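Local coordinates for coiled-coil and C2 domain-containing protein 1-like (Drosophila melanogaster, PDB 6EI6), which binds monophosphorylated phosphatidylinositols and regulates the ESCRT pathway in endosomal sorting, probably by preventing inappropriate polymerisation of the ESCRT-III protein Shrub, at residues Ser118-Val123 against Ile247-Pro252; Ile128-Ala133 against Ser165-Asp170; Val144-Leu149 against Phe173-Gln178; Lys194-Ser199 against Ile210-Val215. All blocks are in the same frame, centred on the assembly; numbering follows the deposited sequence.

Contact 1: residues Ser118-Val123 against Ile247-Pro252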
loop_
_atom_site.group_PDB
_atom_site.type_symbol
_atom_site.label_atom_id
_atom_site.label_comp_id
_atom_site.label_asym_id
_atom_site.label_seq_id
_atom_site.Cartn_x
_atom_site.Cartn_y
_atom_site.Cartn_z
ATOM N N SER A 118 7.793 -15.124 0.944
ATOM C CA SER A 118 7.988 -14.919 2.373
ATOM C C SER A 118 8.660 -13.591 2.696
ATOM O O SER A 118 8.965 -13.339 3.864
ATOM C CB SER A 118 8.817 -16.063 2.957
ATOM O OG SER A 118 10.156 -16.008 2.475
ATOM N N GLU A 119 8.883 -12.736 1.705
ATOM C CA GLU A 119 9.756 -11.581 1.852
ATOM C C GLU A 119 8.978 -10.273 1.819
ATOM O O GLU A 119 8.206 -10.019 0.884
ATOM C CB GLU A 119 10.816 -11.562 0.755
ATOM C CG GLU A 119 11.999 -12.406 1.108
ATOM C CD GLU A 119 13.143 -12.251 0.140
ATOM O OE1 GLU A 119 12.928 -11.749 -1.000
ATOM O OE2 GLU A 119 14.270 -12.639 0.541
ATOM N N LEU A 120 9.218 -9.436 2.822
ATOM C CA LEU A 120 8.831 -8.037 2.798
ATOM C C LEU A 120 10.089 -7.201 2.645
ATOM O O LEU A 120 11.075 -7.429 3.352
ATOM C CB LEU A 120 8.080 -7.659 4.072
ATOM C CG LEU A 120 7.613 -6.212 4.092
ATOM C CD1 LEU A 120 6.198 -6.084 4.634
ATOM C CD2 LEU A 120 8.582 -5.403 4.923
ATOM N N GLU A 121 10.055 -6.243 1.727
ATOM C CA GLU A 121 11.170 -5.343 1.488
ATOM C C GLU A 121 10.815 -3.928 1.939
ATOM O O GLU A 121 9.709 -3.443 1.675
ATOM C CB GLU A 121 11.552 -5.333 0.009
ATOM C CG GLU A 121 12.767 -4.479 -0.289
ATOM C CD GLU A 121 13.160 -4.522 -1.739
ATOM O OE1 GLU A 121 14.071 -5.316 -2.081
ATOM O OE2 GLU A 121 12.546 -3.767 -2.538
ATOM N N ILE A 122 11.761 -3.261 2.611
ATOM C CA ILE A 122 11.628 -1.860 3.013
ATOM C C ILE A 122 12.705 -1.053 2.299
ATOM O O ILE A 122 13.876 -1.452 2.284
ATOM C CB ILE A 122 11.740 -1.686 4.534
ATOM C CG1 ILE A 122 10.581 -2.395 5.212
ATOM C CG2 ILE A 122 11.741 -0.213 4.906
ATOM C CD1 ILE A 122 10.821 -2.676 6.665
ATOM N N VAL A 123 12.311 0.066 1.697
ATOM C CA VAL A 123 13.225 0.937 0.972
ATOM C C VAL A 123 13.174 2.308 1.621
ATOM O O VAL A 123 12.114 2.949 1.642
ATOM C CB VAL A 123 12.864 1.041 -0.514
ATOM C CG1 VAL A 123 13.889 1.883 -1.233
ATOM C CG2 VAL A 123 12.752 -0.353 -1.146
ATOM N N ILE A 247 7.402 0.175 0.825
ATOM C CA ILE A 247 7.259 -1.135 1.449
ATOM C C ILE A 247 6.629 -2.072 0.431
ATOM O O ILE A 247 5.556 -1.782 -0.114
ATOM C CB ILE A 247 6.417 -1.086 2.729
ATOM C CG1 ILE A 247 6.859 0.095 3.603
ATOM C CG2 ILE A 247 6.554 -2.406 3.480
ATOM C CD1 ILE A 247 6.074 0.194 4.883
ATOM N N ARG A 248 7.297 -3.184 0.160
ATOM C CA ARG A 248 6.940 -4.008 -0.983
ATOM C C ARG A 248 6.836 -5.465 -0.580
ATOM O O ARG A 248 7.668 -5.969 0.174
ATOM C CB ARG A 248 7.964 -3.858 -2.092
ATOM C CG ARG A 248 8.214 -2.416 -2.488
ATOM C CD ARG A 248 9.313 -2.324 -3.535
ATOM N NE ARG A 248 8.940 -2.988 -4.788
ATOM C CZ ARG A 248 9.482 -4.129 -5.218
ATOM N NH1 ARG A 248 10.422 -4.744 -4.494
ATOM N NH2 ARG A 248 9.090 -4.655 -6.374
ATOM N N VAL A 249 5.819 -6.144 -1.109
ATOM C CA VAL A 249 5.684 -7.590 -0.974
ATOM C C VAL A 249 5.483 -8.190 -2.361
ATOM O O VAL A 249 5.200 -7.484 -3.335
ATOM C CB VAL A 249 4.537 -7.986 -0.033
ATOM C CG1 VAL A 249 4.908 -7.644 1.386
ATOM C CG2 VAL A 249 3.262 -7.270 -0.450
ATOM N N ARG A 250 5.688 -9.510 -2.445
ATOM C CA ARG A 250 5.482 -10.208 -3.711
ATOM C C ARG A 250 4.010 -10.197 -4.120
ATOM O O ARG A 250 3.688 -10.057 -5.299
ATOM C CB ARG A 250 5.997 -11.644 -3.621
ATOM C CG ARG A 250 5.135 -12.635 -4.369
ATOM C CD ARG A 250 5.894 -13.845 -4.877
ATOM N NE ARG A 250 6.553 -13.543 -6.148
ATOM C CZ ARG A 250 7.140 -14.452 -6.920
ATOM N NH1 ARG A 250 7.136 -15.721 -6.552
ATOM N NH2 ARG A 250 7.723 -14.090 -8.056
ATOM N N ASN A 251 3.096 -10.350 -3.174
ATOM C CA ASN A 251 1.690 -10.168 -3.500
ATOM C C ASN A 251 0.966 -9.778 -2.226
ATOM O O ASN A 251 1.508 -9.952 -1.128
ATOM C CB ASN A 251 1.086 -11.434 -4.139
ATOM C CG ASN A 251 1.401 -12.689 -3.359
ATOM O OD1 ASN A 251 2.291 -13.448 -3.735
ATOM N ND2 ASN A 251 0.670 -12.929 -2.280
ATOM N N PRO A 252 -0.245 -9.227 -2.332
ATOM C CA PRO A 252 -0.955 -8.789 -1.129
ATOM C C PRO A 252 -1.229 -9.942 -0.175
ATOM O O PRO A 252 -1.310 -11.105 -0.575
ATOM C CB PRO A 252 -2.255 -8.193 -1.679
ATOM C CG PRO A 252 -1.937 -7.793 -3.082
ATOM C CD PRO A 252 -0.923 -8.789 -3.568
#
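Glu121 OE2 takes two arginines: NH1 of Arg248 across the contact at 3.0 Å, and Arg172 of strand 171-176, also in a salt bridge. The Arg248 bond is not straight (N-H...O 141°); it reaches OE2 from above the carboxylate plane, and the two planar groups are turned 39° from each other. Both side chains leave the sheet on the same face and run alongside one another, the guanidinium brought round by a bend at chi3 (64°). NH2 of Arg248 also pairs with Asp114, which probably helps to balance the charges buried on this face. A leucine in place of Arg248 would probably leave Asp114 without this cation and take from Glu121 one of its two arginine partners. Beneath these side chains the backbones form an antiparallel hydrogen-bonded pair, with Glu121 N to Arg248 O and Arg248 N to Glu121 O both 2.9 Å. On the other face the packing is apolar: Leu120 CD1 lies 3.8 Å from Val249 CG1 and 3.9 Å from Ile247 CG2. These are the two middle strands of one sheet of the C2 beta-sandwich, the aliphatic face turned to Val193 and Phe195 of the other sheet.

Contact 2: residues Ile128-Ala133 against Ser165-Asp170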
loop_
_atom_site.group_PDB
_atom_site.type_symbol
_atom_site.label_atom_id
_atom_site.label_comp_id
_atom_site.label_asym_id
_atom_site.label_seq_id
_atom_site.Cartn_x
_atom_site.Cartn_y
_atom_site.Cartn_z
ATOM N N ILE A 128 13.893 14.886 2.697
ATOM C CA ILE A 128 13.532 16.062 1.921
ATOM C C ILE A 128 13.508 17.227 2.898
ATOM O O ILE A 128 12.545 17.377 3.657
ATOM C CB ILE A 128 12.177 15.915 1.208
ATOM C CG1 ILE A 128 12.052 14.549 0.539
ATOM C CG2 ILE A 128 11.990 17.050 0.215
ATOM C CD1 ILE A 128 10.894 14.467 -0.445
ATOM N N SER A 129 14.569 18.030 2.902
ATOM C CA SER A 129 14.595 19.318 3.584
ATOM C C SER A 129 14.216 19.207 5.062
ATOM O O SER A 129 13.253 19.811 5.535
ATOM C CB SER A 129 13.703 20.307 2.841
ATOM O OG SER A 129 13.943 20.197 1.445
ATOM N N TYR A 130 14.991 18.394 5.780
ATOM C CA TYR A 130 14.880 18.341 7.234
ATOM C C TYR A 130 14.971 19.747 7.820
ATOM O O TYR A 130 15.726 20.594 7.331
ATOM C CB TYR A 130 15.991 17.467 7.831
ATOM C CG TYR A 130 16.000 16.006 7.417
ATOM C CD1 TYR A 130 14.842 15.355 6.999
ATOM C CD2 TYR A 130 17.177 15.265 7.466
ATOM C CE1 TYR A 130 14.869 14.000 6.622
ATOM C CE2 TYR A 130 17.213 13.916 7.094
ATOM C CZ TYR A 130 16.062 13.288 6.671
ATOM O OH TYR A 130 16.121 11.952 6.309
ATOM N N ASN A 131 14.190 19.998 8.874
ATOM C CA ASN A 131 14.196 21.305 9.533
ATOM C C ASN A 131 15.217 21.286 10.665
ATOM O O ASN A 131 14.883 21.215 11.854
ATOM C CB ASN A 131 12.808 21.661 10.042
ATOM C CG ASN A 131 12.763 23.040 10.673
ATOM O OD1 ASN A 131 13.096 24.030 10.020
ATOM N ND2 ASN A 131 12.348 23.116 11.938
ATOM N N VAL A 132 16.486 21.356 10.272
ATOM C CA VAL A 132 17.602 21.324 11.202
ATOM C C VAL A 132 18.216 22.718 11.309
ATOM O O VAL A 132 17.834 23.650 10.600
ATOM C CB VAL A 132 18.669 20.295 10.781
ATOM C CG1 VAL A 132 18.127 18.889 10.895
ATOM C CG2 VAL A 132 19.156 20.577 9.359
ATOM N N ALA A 133 19.206 22.848 12.200
ATOM C CA ALA A 133 19.978 24.082 12.295
ATOM C C ALA A 133 21.128 24.112 11.301
ATOM O O ALA A 133 21.672 25.185 11.024
ATOM C CB ALA A 133 20.500 24.266 13.719
ATOM N N SER A 165 20.759 18.477 3.958
ATOM C CA SER A 165 19.422 18.509 4.550
ATOM C C SER A 165 18.423 17.619 3.810
ATOM O O SER A 165 17.337 17.355 4.335
ATOM C CB SER A 165 18.909 19.953 4.556
ATOM O OG SER A 165 17.691 20.107 5.270
ATOM N N SER A 166 18.754 17.174 2.601
ATOM C CA SER A 166 17.872 16.358 1.765
ATOM C C SER A 166 18.642 15.115 1.337
ATOM O O SER A 166 19.016 14.966 0.167
ATOM C CB SER A 166 17.368 17.148 0.554
ATOM O OG SER A 166 16.469 18.183 0.948
ATOM N N PRO A 167 18.914 14.213 2.282
ATOM C CA PRO A 167 19.720 13.025 1.978
ATOM C C PRO A 167 19.072 12.119 0.943
ATOM O O PRO A 167 17.843 12.011 0.854
ATOM C CB PRO A 167 19.801 12.303 3.326
ATOM C CG PRO A 167 18.717 12.853 4.156
ATOM C CD PRO A 167 18.529 14.267 3.702
ATOM N N ASP A 168 19.919 11.403 0.218
ATOM C CA ASP A 168 19.488 10.398 -0.740
ATOM C C ASP A 168 20.040 9.040 -0.316
ATOM O O ASP A 168 20.909 8.494 -0.995
ATOM C CB ASP A 168 19.935 10.775 -2.170
ATOM C CG ASP A 168 18.947 11.706 -2.874
ATOM O OD1 ASP A 168 19.382 12.718 -3.467
ATOM O OD2 ASP A 168 17.726 11.422 -2.855
ATOM N N TYR A 169 19.543 8.502 0.804
ATOM C CA TYR A 169 19.688 7.072 1.078
ATOM C C TYR A 169 19.031 6.265 -0.032
ATOM O O TYR A 169 18.008 6.654 -0.583
ATOM C CB TYR A 169 19.019 6.679 2.399
ATOM C CG TYR A 169 19.001 7.723 3.503
ATOM C CD1 TYR A 169 20.053 7.826 4.414
ATOM C CD2 TYR A 169 17.917 8.576 3.660
ATOM C CE1 TYR A 169 20.028 8.767 5.437
ATOM C CE2 TYR A 169 17.890 9.517 4.675
ATOM C CZ TYR A 169 18.945 9.608 5.559
ATOM O OH TYR A 169 18.898 10.550 6.564
ATOM N N ASP A 170 19.577 5.107 -0.355
ATOM C CA ASP A 170 18.888 4.277 -1.339
ATOM C C ASP A 170 19.110 2.836 -0.951
ATOM O O ASP A 170 19.673 2.049 -1.703
ATOM C CB ASP A 170 19.364 4.538 -2.759
ATOM C CG ASP A 170 18.744 5.789 -3.344
ATOM O OD1 ASP A 170 17.504 5.930 -3.272
ATOM O OD2 ASP A 170 19.492 6.644 -3.860
#
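This is a loop-to-loop contact at one end of the C2 domain, where the chain leaving strand 119-128 meets the segment leading into strand 171-176; neither side has regular structure beyond Ile128. Two kinds of evidence support it, polar bonds at the serines and packing around one tyrosine. Ser166 OG accepts from Ser129 N at 2.7 Å and from Ser129 OG at 3.3 Å, so one hydroxyl holds both the backbone and the side chain of Ser129. Next to it, Tyr130 N donates to Ser165 O at 2.9 Å, tilted 23° from the carbonyl plane. Ser165 O also lies over one face of the Tyr130 ring, 3.6 Å from Tyr130 CG. With CG beside the backbone N (chi1 -62°), the ring is set across Pro167 at a slant, Tyr130 CE2 coming to 3.5 Å from Pro167 CG. The phenol then meets Tyr169 from the opposite direction: Tyr130 OH and Tyr169 OH are 3.1 Å apart and hydrogen-bonded, each at the edge of the other ring. Pro167 CB lies over one face of the Tyr169 ring, toward its rim. Both tyrosines turn inward, Tyr130 onto Thr140 and Tyr169 onto Val142 of strand 140-145, while Tyr169 also packs on Val124 of strand 119-128.

Contact 3: residues Val144-Leu149 against Phe173-Gln178; sequences VEFPLL and FKVDIQ
Phe146 and Val175 meet where the two sheets of the C2 beta-sandwich face each other at one end, so the contact is made by side chains between backbones 8.5 Å apart at these two CA atoms. The Phe146 side chain can be followed outward. CB points to the opposing segment, and CG stands anti to the backbone N (chi1 -179°), which carries the ring between the sheets. Phe146 CD1 and CE1 are each 4.2 Å from Val175 CG1, a methyl centred over one face in a CH-pi contact, 11° off the ring normal. At the far end CZ approaches Ile177 CG2 obliquely. Pro147 CD lies over the opposite face, toward its rim, and Leu120 and Val193, one from each sheet, add to the enclosure. The other Val175 methyl, CG2, meets Leu148 CD2, the two side chains sliding past each other in opposite directions. Farther along, the Gln178 chain, bent at chi2 (109°), brings its amide across Leu149, and both residues lie on Phe184 of helix 182-190. An alanine at Leu149 would probably open a gap beside Phe184 and leave the Gln178 amide freer to turn. Of that amide, Gln178 OE1 stands 3.8 Å and Gln178 NE2 4.0 Å from Leu149 CD2.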
loop_
_atom_site.group_PDB
_atom_site.type_symbol
_atom_site.label_atom_id
_atom_site.label_comp_id
_atom_site.label_asym_id
_atom_site.label_seq_id
_atom_site.Cartn_x
_atom_site.Cartn_y
_atom_site.Cartn_z
ATOM N N VAL A 144 15.224 1.576 11.197
ATOM C CA VAL A 144 13.997 0.930 10.752
ATOM C C VAL A 144 13.646 -0.150 11.756
ATOM O O VAL A 144 14.498 -0.966 12.118
ATOM C CB VAL A 144 14.147 0.324 9.347
ATOM C CG1 VAL A 144 12.847 -0.398 8.949
ATOM C CG2 VAL A 144 14.542 1.407 8.326
ATOM N N GLU A 145 12.400 -0.158 12.200
ATOM C CA GLU A 145 11.918 -1.121 13.176
ATOM C C GLU A 145 10.655 -1.770 12.624
ATOM O O GLU A 145 9.642 -1.094 12.427
ATOM C CB GLU A 145 11.652 -0.435 14.512
ATOM C CG GLU A 145 11.107 -1.353 15.584
ATOM C CD GLU A 145 11.188 -0.729 16.945
ATOM O OE1 GLU A 145 11.533 0.468 17.025
ATOM O OE2 GLU A 145 10.901 -1.428 17.935
ATOM N N PHE A 146 10.724 -3.072 12.354
ATOM C CA PHE A 146 9.624 -3.830 11.762
ATOM C C PHE A 146 9.135 -4.873 12.761
ATOM O O PHE A 146 9.928 -5.735 13.175
ATOM C CB PHE A 146 10.078 -4.506 10.456
ATOM C CG PHE A 146 8.987 -5.274 9.775
ATOM C CD1 PHE A 146 8.582 -6.514 10.252
ATOM C CD2 PHE A 146 8.332 -4.735 8.684
ATOM C CE1 PHE A 146 7.548 -7.200 9.653
ATOM C CE2 PHE A 146 7.294 -5.419 8.077
ATOM C CZ PHE A 146 6.903 -6.653 8.560
ATOM N N PRO A 147 7.860 -4.886 13.145
ATOM C CA PRO A 147 7.423 -5.823 14.193
ATOM C C PRO A 147 7.467 -7.272 13.719
ATOM O O PRO A 147 7.094 -7.582 12.586
ATOM C CB PRO A 147 5.987 -5.371 14.501
ATOM C CG PRO A 147 5.520 -4.708 13.267
ATOM C CD PRO A 147 6.738 -4.117 12.577
ATOM N N LEU A 148 7.935 -8.166 14.598
ATOM C CA LEU A 148 7.938 -9.596 14.292
ATOM C C LEU A 148 7.102 -10.363 15.315
ATOM O O LEU A 148 6.159 -9.805 15.888
ATOM C CB LEU A 148 9.370 -10.137 14.224
ATOM C CG LEU A 148 10.254 -9.544 13.108
ATOM C CD1 LEU A 148 11.635 -10.151 13.074
ATOM C CD2 LEU A 148 9.623 -9.669 11.729
ATOM N N LEU A 149 7.439 -11.633 15.551
ATOM C CA LEU A 149 6.603 -12.518 16.364
ATOM C C LEU A 149 6.756 -12.234 17.850
ATOM O O LEU A 149 7.868 -12.027 18.347
ATOM C CB LEU A 149 6.945 -13.982 16.110
ATOM C CG LEU A 149 6.606 -14.574 14.746
ATOM C CD1 LEU A 149 5.249 -14.076 14.240
ATOM C CD2 LEU A 149 7.732 -14.271 13.760
ATOM N N PHE A 173 16.055 -3.209 2.660
ATOM C CA PHE A 173 16.213 -4.228 3.688
ATOM C C PHE A 173 15.094 -5.237 3.509
ATOM O O PHE A 173 13.947 -4.850 3.275
ATOM C CB PHE A 173 16.173 -3.634 5.118
ATOM C CG PHE A 173 17.019 -2.382 5.294
ATOM C CD1 PHE A 173 16.581 -1.147 4.826
ATOM C CD2 PHE A 173 18.245 -2.440 5.928
ATOM C CE1 PHE A 173 17.352 -0.005 4.972
ATOM C CE2 PHE A 173 19.018 -1.297 6.081
ATOM C CZ PHE A 173 18.572 -0.085 5.604
ATOM N N LYS A 174 15.421 -6.524 3.586
ATOM C CA LYS A 174 14.436 -7.586 3.425
ATOM C C LYS A 174 14.256 -8.325 4.742
ATOM O O LYS A 174 15.212 -8.522 5.491
ATOM C CB LYS A 174 14.842 -8.566 2.327
ATOM C CG LYS A 174 14.789 -7.997 0.895
ATOM C CD LYS A 174 15.049 -9.108 -0.138
ATOM C CE LYS A 174 15.557 -8.561 -1.467
ATOM N NZ LYS A 174 15.703 -9.630 -2.506
ATOM N N VAL A 175 13.033 -8.727 5.042
ATOM C CA VAL A 175 12.782 -9.507 6.242
ATOM C C VAL A 175 11.840 -10.654 5.881
ATOM O O VAL A 175 11.165 -10.635 4.846
ATOM C CB VAL A 175 12.213 -8.628 7.389
ATOM C CG1 VAL A 175 10.724 -8.381 7.206
ATOM C CG2 VAL A 175 12.489 -9.267 8.725
ATOM N N ASP A 176 11.834 -11.684 6.733
ATOM C CA ASP A 176 10.984 -12.858 6.553
ATOM C C ASP A 176 9.669 -12.688 7.303
ATOM O O ASP A 176 9.655 -12.337 8.488
ATOM C CB ASP A 176 11.682 -14.124 7.047
ATOM C CG ASP A 176 12.460 -14.825 5.955
ATOM O OD1 ASP A 176 12.024 -14.775 4.771
ATOM O OD2 ASP A 176 13.526 -15.406 6.283
ATOM N N ILE A 177 8.572 -12.961 6.613
ATOM C CA ILE A 177 7.254 -13.005 7.225
ATOM C C ILE A 177 6.704 -14.411 7.036
ATOM O O ILE A 177 7.169 -15.171 6.182
ATOM C CB ILE A 177 6.303 -11.956 6.616
ATOM C CG1 ILE A 177 6.103 -12.252 5.125
ATOM C CG2 ILE A 177 6.848 -10.547 6.841
ATOM C CD1 ILE A 177 5.599 -11.079 4.309
ATOM N N GLN A 178 5.710 -14.756 7.853
ATOM C CA GLN A 178 4.926 -15.976 7.666
ATOM C C GLN A 178 3.476 -15.589 7.401
ATOM O O GLN A 178 2.706 -15.367 8.341
ATOM C CB GLN A 178 5.017 -16.897 8.872
ATOM C CG GLN A 178 6.396 -17.430 9.143
ATOM C CD GLN A 178 6.990 -16.809 10.381
ATOM O OE1 GLN A 178 6.464 -16.976 11.491
ATOM N NE2 GLN A 178 8.086 -16.076 10.204
#

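Contact 4: residues Lys194-Ser199 against Ile210-Val215; sequences KFEIYS and IGTVNV
Phe195 and Val213 form an antiparallel hydrogen-bonded pair on strands 194-199 and 210-215, whose axes approach to 4.7 Å at 165°, and the side chains alternate between two faces of the sheet. On the inner face, Phe195 CB lies 4.1 Å from Val213 CB, and the ring, its CG placed beside the backbone N (chi1 -62°), has Val213 O in plane at its edge while CE1 reaches obliquely to Val215 CG2. Ile197 follows on the same face: Ile197 CD1 comes to 3.3 Å from Gly211 O and also meets Val213 CG2, and Ile197 CG2 is 4.0 Å from Ile210 CB, those two isoleucines crossing at about a right angle. On the outer face the side chains run alongside instead: Asn214 OD1 turns in to 3.4 Å from Lys194 CB, and Glu196 CG passes Thr212 OG1 as the glutamate chain extends toward the Tyr198 hydroxyl. Short backbone bonds join the strands, Phe195 N to Val213 O at 2.7 Å and Ile197 N to Gly211 O at 2.8 Å. At the other end Ile210 and Gly211 both face Ile197, a classic beta bulge: Ile197 O takes Ile210 N at 2.7 Å and, weakly, Gly211 N. Strand 208-216 is the outermost strand of its sheet within this chain, strand 140-145 flanks strand 192-199 on the other side, and Phe195 and Ile197 pack across the sandwich on Leu243 of strand 241-249.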
loop_
_atom_site.group_PDB
_atom_site.type_symbol
_atom_site.label_atom_id
_atom_site.label_comp_id
_atom_site.label_asym_id
_atom_site.label_seq_id
_atom_site.Cartn_x
_atom_site.Cartn_y
_atom_site.Cartn_z
ATOM N N LYS A 194 8.360 1.557 11.811
ATOM C CA LYS A 194 8.813 2.804 12.421
ATOM C C LYS A 194 10.139 3.238 11.801
ATOM O O LYS A 194 11.077 2.442 11.721
ATOM C CB LYS A 194 8.955 2.630 13.939
ATOM C CG LYS A 194 9.344 3.913 14.729
ATOM C CD LYS A 194 9.799 3.603 16.192
ATOM C CE LYS A 194 8.638 3.616 17.185
ATOM N NZ LYS A 194 9.012 3.023 18.504
ATOM N N PHE A 195 10.216 4.494 11.358
ATOM C CA PHE A 195 11.440 5.076 10.812
ATOM C C PHE A 195 11.894 6.209 11.722
ATOM O O PHE A 195 11.171 7.194 11.886
ATOM C CB PHE A 195 11.227 5.619 9.400
ATOM C CG PHE A 195 10.844 4.581 8.410
ATOM C CD1 PHE A 195 9.516 4.184 8.275
ATOM C CD2 PHE A 195 11.808 3.983 7.615
ATOM C CE1 PHE A 195 9.165 3.207 7.384
ATOM C CE2 PHE A 195 11.460 3.013 6.704
ATOM C CZ PHE A 195 10.128 2.621 6.589
ATOM N N GLU A 196 13.096 6.103 12.277
ATOM C CA GLU A 196 13.645 7.152 13.136
ATOM C C GLU A 196 14.807 7.833 12.427
ATOM O O GLU A 196 15.762 7.169 12.026
ATOM C CB GLU A 196 14.066 6.582 14.484
ATOM C CG GLU A 196 12.869 6.168 15.292
ATOM C CD GLU A 196 13.238 5.431 16.555
ATOM O OE1 GLU A 196 14.442 5.198 16.761
ATOM O OE2 GLU A 196 12.327 5.080 17.342
ATOM N N ILE A 197 14.708 9.146 12.243
ATOM C CA ILE A 197 15.712 9.903 11.509
ATOM C C ILE A 197 16.651 10.565 12.518
ATOM O O ILE A 197 16.214 11.317 13.397
ATOM C CB ILE A 197 15.067 10.935 10.576
ATOM C CG1 ILE A 197 14.224 10.233 9.512
ATOM C CG2 ILE A 197 16.139 11.748 9.889
ATOM C CD1 ILE A 197 12.752 10.032 9.893
ATOM N N TYR A 198 17.943 10.266 12.421
ATOM C CA TYR A 198 18.906 10.719 13.415
ATOM C C TYR A 198 19.989 11.562 12.763
ATOM O O TYR A 198 20.461 11.238 11.664
ATOM C CB TYR A 198 19.562 9.550 14.130
ATOM C CG TYR A 198 18.749 8.929 15.239
ATOM C CD1 TYR A 198 18.819 9.411 16.537
ATOM C CD2 TYR A 198 17.946 7.830 15.002
ATOM C CE1 TYR A 198 18.089 8.825 17.557
ATOM C CE2 TYR A 198 17.226 7.242 16.024
ATOM C CZ TYR A 198 17.299 7.745 17.290
ATOM O OH TYR A 198 16.569 7.147 18.295
ATOM N N SER A 199 20.376 12.647 13.444
ATOM C CA SER A 199 21.587 13.382 13.084
ATOM C C SER A 199 22.770 12.789 13.841
ATOM O O SER A 199 22.631 12.376 15.003
ATOM C CB SER A 199 21.461 14.873 13.403
ATOM O OG SER A 199 21.512 15.087 14.803
ATOM N N ILE A 210 16.007 13.512 14.920
ATOM C CA ILE A 210 15.419 14.590 14.128
ATOM C C ILE A 210 13.899 14.450 14.025
ATOM O O ILE A 210 13.165 15.447 14.089
ATOM C CB ILE A 210 16.051 14.601 12.732
ATOM C CG1 ILE A 210 17.546 14.844 12.836
ATOM C CG2 ILE A 210 15.371 15.634 11.857
ATOM C CD1 ILE A 210 18.160 15.080 11.506
ATOM N N GLY A 211 13.405 13.234 13.804
ATOM C CA GLY A 211 11.972 13.014 13.709
ATOM C C GLY A 211 11.658 11.554 13.451
ATOM O O GLY A 211 12.525 10.764 13.061
ATOM N N THR A 212 10.391 11.217 13.674
ATOM C CA THR A 212 9.871 9.872 13.497
ATOM C C THR A 212 8.800 9.842 12.401
ATOM O O THR A 212 8.064 10.818 12.192
ATOM C CB THR A 212 9.318 9.333 14.824
ATOM O OG1 THR A 212 10.390 9.259 15.774
ATOM C CG2 THR A 212 8.757 7.925 14.648
ATOM N N VAL A 213 8.745 8.712 11.685
ATOM C CA VAL A 213 7.727 8.418 10.683
ATOM C C VAL A 213 7.199 7.010 10.938
ATOM O O VAL A 213 7.987 6.062 11.039
ATOM C CB VAL A 213 8.294 8.519 9.257
ATOM C CG1 VAL A 213 7.318 7.932 8.279
ATOM C CG2 VAL A 213 8.645 9.964 8.900
ATOM N N ASN A 214 5.877 6.864 11.036
ATOM C CA ASN A 214 5.247 5.565 11.257
ATOM C C ASN A 214 4.309 5.247 10.102
ATOM O O ASN A 214 3.346 5.980 9.870
ATOM C CB ASN A 214 4.478 5.542 12.577
ATOM C CG ASN A 214 5.382 5.280 13.756
ATOM O OD1 ASN A 214 5.943 4.187 13.880
ATOM N ND2 ASN A 214 5.547 6.283 14.630
ATOM N N VAL A 215 4.571 4.149 9.395
ATOM C CA VAL A 215 3.802 3.773 8.207
ATOM C C VAL A 215 3.026 2.485 8.478
ATOM O O VAL A 215 3.624 1.429 8.728
ATOM C CB VAL A 215 4.719 3.616 6.991
ATOM C CG1 VAL A 215 3.905 3.197 5.779
ATOM C CG2 VAL A 215 5.469 4.922 6.757
#

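In the fold
All four contacts belong to the C2 beta-sandwich. Contact 1 is buried and pairs two strands of one sheet; contact 4, partly buried, pairs two of the other. Both rest on backbone bonds, but contact 1 adds an ion pair, whereas contact 4 carries a beta bulge. Contact 3, also partly buried, joins the sheets mainly through apolar side chains, without a hydrogen bond between its segments. Its strands are sheet neighbours of the others: 171-176 beside 119-128 of contact 1, and 140-145 beside 192-199 of contact 4. Contact 2 lies farthest out, its centre about 24 Å from the chain centre, and ties loops through hydroxyl and backbone bonds and tyrosine packing; its Tyr130 still reaches Ile197 of contact 4.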